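Local coordinates for CBS domain-containing protein (Pyrococcus horikoshii, PDB 2YZI) that is of unknown function but carries a pair of CBS domains, a module that in many relatives senses adenine nucleotides, at residues P73-R76 against I77-R80. Residues are numbered along the deposited sequence; the frame is centred on the assembly and turned at random.
Sequences PVER and IMTR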
ATOM      1  N   PRO B  73      -7.635  -0.434 -21.563  1.00 29.67           N
ATOM      2  CA  PRO B  73      -8.535  -1.127 -20.637  1.00 28.11           C
ATOM      3  C   PRO B  73      -7.743  -1.981 -19.651  1.00 25.47           C
ATOM      4  O   PRO B  73      -6.794  -2.662 -20.033  1.00 24.68           O
ATOM      5  CB  PRO B  73      -9.401  -1.958 -21.574  1.00 29.13           C
ATOM      6  CG  PRO B  73      -8.437  -2.309 -22.676  1.00 28.96           C
ATOM      7  CD  PRO B  73      -7.758  -0.983 -22.926  1.00 29.83           C
ATOM      8  N   VAL B  74      -8.132  -1.924 -18.380  1.00 24.54           N
ATOM      9  CA  VAL B  74      -7.470  -2.679 -17.317  1.00 21.55           C
ATOM     10  C   VAL B  74      -7.345  -4.171 -17.640  1.00 22.12           C
ATOM     11  O   VAL B  74      -6.546  -4.891 -17.045  1.00 18.91           O
ATOM     12  CB  VAL B  74      -8.241  -2.524 -15.996  1.00 22.03           C
ATOM     13  CG1 VAL B  74      -8.401  -1.058 -15.670  1.00 21.53           C
ATOM     14  CG2 VAL B  74      -9.593  -3.182 -16.100  1.00 18.32           C
ATOM     15  N   GLU B  75      -8.149  -4.628 -18.585  1.00 22.22           N
ATOM     16  CA  GLU B  75      -8.126  -6.023 -18.989  1.00 24.67           C
ATOM     17  C   GLU B  75      -6.720  -6.391 -19.458  1.00 25.40           C
ATOM     18  O   GLU B  75      -6.275  -7.532 -19.313  1.00 25.65           O
ATOM     19  CB  GLU B  75      -9.136  -6.246 -20.116  1.00 24.91           C
ATOM     20  CG  GLU B  75      -9.095  -7.623 -20.732  1.00 31.06           C
ATOM     21  CD  GLU B  75     -10.045  -7.768 -21.903  1.00 32.60           C
ATOM     22  OE1 GLU B  75     -11.268  -7.605 -21.708  1.00 33.20           O
ATOM     23  OE2 GLU B  75      -9.568  -8.049 -23.018  1.00 35.18           O
ATOM     24  N   ARG B  76      -6.017  -5.402 -19.995  1.00 25.12           N
ATOM     25  CA  ARG B  76      -4.672  -5.598 -20.513  1.00 26.84           C
ATOM     26  C   ARG B  76      -3.563  -5.677 -19.470  1.00 26.24           C
ATOM     27  O   ARG B  76      -2.435  -6.038 -19.803  1.00 25.25           O
ATOM     28  CB  ARG B  76      -4.346  -4.485 -21.510  1.00 29.38           C
ATOM     29  CG  ARG B  76      -5.199  -4.532 -22.754  1.00 34.22           C
ATOM     30  CD  ARG B  76      -4.796  -3.472 -23.759  1.00 38.40           C
ATOM     31  NE  ARG B  76      -3.365  -3.499 -24.055  1.00 42.00           N
ATOM     32  CZ  ARG B  76      -2.677  -4.591 -24.377  1.00 43.39           C
ATOM     33  NH1 ARG B  76      -3.287  -5.769 -24.446  1.00 43.99           N
ATOM     34  NH2 ARG B  76      -1.376  -4.504 -24.633  1.00 43.13           N
ATOM     35  N   ILE B  77      -3.879  -5.349 -18.218  1.00 25.05           N
ATOM     36  CA  ILE B  77      -2.880  -5.377 -17.158  1.00 26.03           C
ATOM     37  C   ILE B  77      -3.295  -6.148 -15.918  1.00 27.24           C
ATOM     38  O   ILE B  77      -2.522  -6.242 -14.966  1.00 25.86           O
ATOM     39  CB  ILE B  77      -2.508  -3.960 -16.690  1.00 26.10           C
ATOM     40  CG1 ILE B  77      -3.739  -3.257 -16.117  1.00 26.30           C
ATOM     41  CG2 ILE B  77      -1.907  -3.188 -17.833  1.00 27.59           C
ATOM     42  CD1 ILE B  77      -3.416  -2.026 -15.307  1.00 27.01           C
HETATM   43  N   MSE B  78      -4.509  -6.685 -15.915  1.00 29.34           N
HETATM   44  CA  MSE B  78      -4.998  -7.434 -14.761  1.00 25.72           C
HETATM   45  C   MSE B  78      -4.444  -8.854 -14.688  1.00 24.95           C
HETATM   46  O   MSE B  78      -4.054  -9.424 -15.703  1.00 23.17           O
HETATM   47  CB  MSE B  78      -6.525  -7.499 -14.791  1.00 24.68           C
HETATM   48  CG  MSE B  78      -7.079  -8.342 -15.908  1.00 25.86           C
HETATM   49 SE   MSE B  78      -9.001  -8.218 -15.991  1.00 27.54          SE
HETATM   50  CE  MSE B  78      -9.353  -9.883 -16.955  1.00 24.90           C
ATOM     51  N   THR B  79      -4.404  -9.407 -13.477  1.00 23.95           N
ATOM     52  CA  THR B  79      -3.931 -10.773 -13.261  1.00 26.13           C
ATOM     53  C   THR B  79      -5.186 -11.625 -13.285  1.00 25.08           C
ATOM     54  O   THR B  79      -6.209 -11.237 -12.720  1.00 27.19           O
ATOM     55  CB  THR B  79      -3.222 -10.943 -11.890  1.00 26.57           C
ATOM     56  OG1 THR B  79      -4.042 -10.405 -10.846  1.00 31.16           O
ATOM     57  CG2 THR B  79      -1.889 -10.232 -11.891  1.00 28.02           C
ATOM     58  N   ARG B  80      -5.118 -12.783 -13.928  1.00 23.40           N
ATOM     59  CA  ARG B  80      -6.295 -13.626 -14.048  1.00 22.18           C
ATOM     60  C   ARG B  80      -6.426 -14.857 -13.142  1.00 23.36           C
ATOM     61  O   ARG B  80      -6.980 -15.884 -13.537  1.00 23.02           O
ATOM     62  CB  ARG B  80      -6.482 -14.015 -15.515  1.00 20.37           C
ATOM     63  CG  ARG B  80      -6.731 -12.817 -16.433  1.00 18.17           C
ATOM     64  CD  ARG B  80      -6.989 -13.268 -17.881  1.00 17.92           C
ATOM     65  NE  ARG B  80      -7.424 -12.173 -18.741  1.00 17.22           N
ATOM     66  CZ  ARG B  80      -6.634 -11.196 -19.171  1.00 17.49           C
ATOM     67  NH1 ARG B  80      -5.356 -11.176 -18.823  1.00 14.72           N
ATOM     68  NH2 ARG B  80      -7.122 -10.247 -19.956  1.00 15.66           N
TER
HETATM   69  O   HOH W   1      -2.473  -8.607 -18.164  1.00 41.00           O
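CG1 of Ile77 and CG of Met78 both stand between the backbone N and the carbonyl carbon of their own residue, chi1 62° for Ile77, and this turns both groups back toward the turn the chain has just left. CG1 of Ile77 comes to 3.4 Å from the carbonyl oxygen of Val74, and CG of Met78 to 3.6 Å from Glu75 O. From there Met78, a selenomethionine, runs out extended, its SE atom lying 3.8 Å from CA of Glu75.

The Val74 oxygen, which CB of Met78 also touches, thus sits among carbon atoms and takes two backbone N-H groups as well. Ile77 N gives the straighter bond, 2.9 Å to Val74 O at an N-H...O angle of 161°, although it arrives well above the carbonyl plane; Met78 N adds a weak, bent one of the i+4 kind. The i+3 bonds, Ile77 N to Val74 O and Arg76 N to Pro73 O, make the short 3-10 segment 74-76. It lies in the loop between helix 56-64 and strand 84-86 of this paired-CBS protein. Val74 packs against Val26 and Ala29 of helix 26-35, while Ile77 reaches Ile59 and Val63 of helix 56-64.

On the more exposed side Arg80 stretches back from CG to NE, and its NH2 makes a weak bond of 2.9 Å to Glu75 O. CG of Met78 lies over the centre of one guanidinium face, and CG of Glu75 is 3.4 Å from Arg80 NH2. The Glu75 carboxylate is turned 70° from the guanidinium plane and stays too distant for a salt bridge, OE2 to NH2 of Arg80 being 4.5 Å. A water bridges Arg76 O and Met78 O, donating to both, the first bond weak.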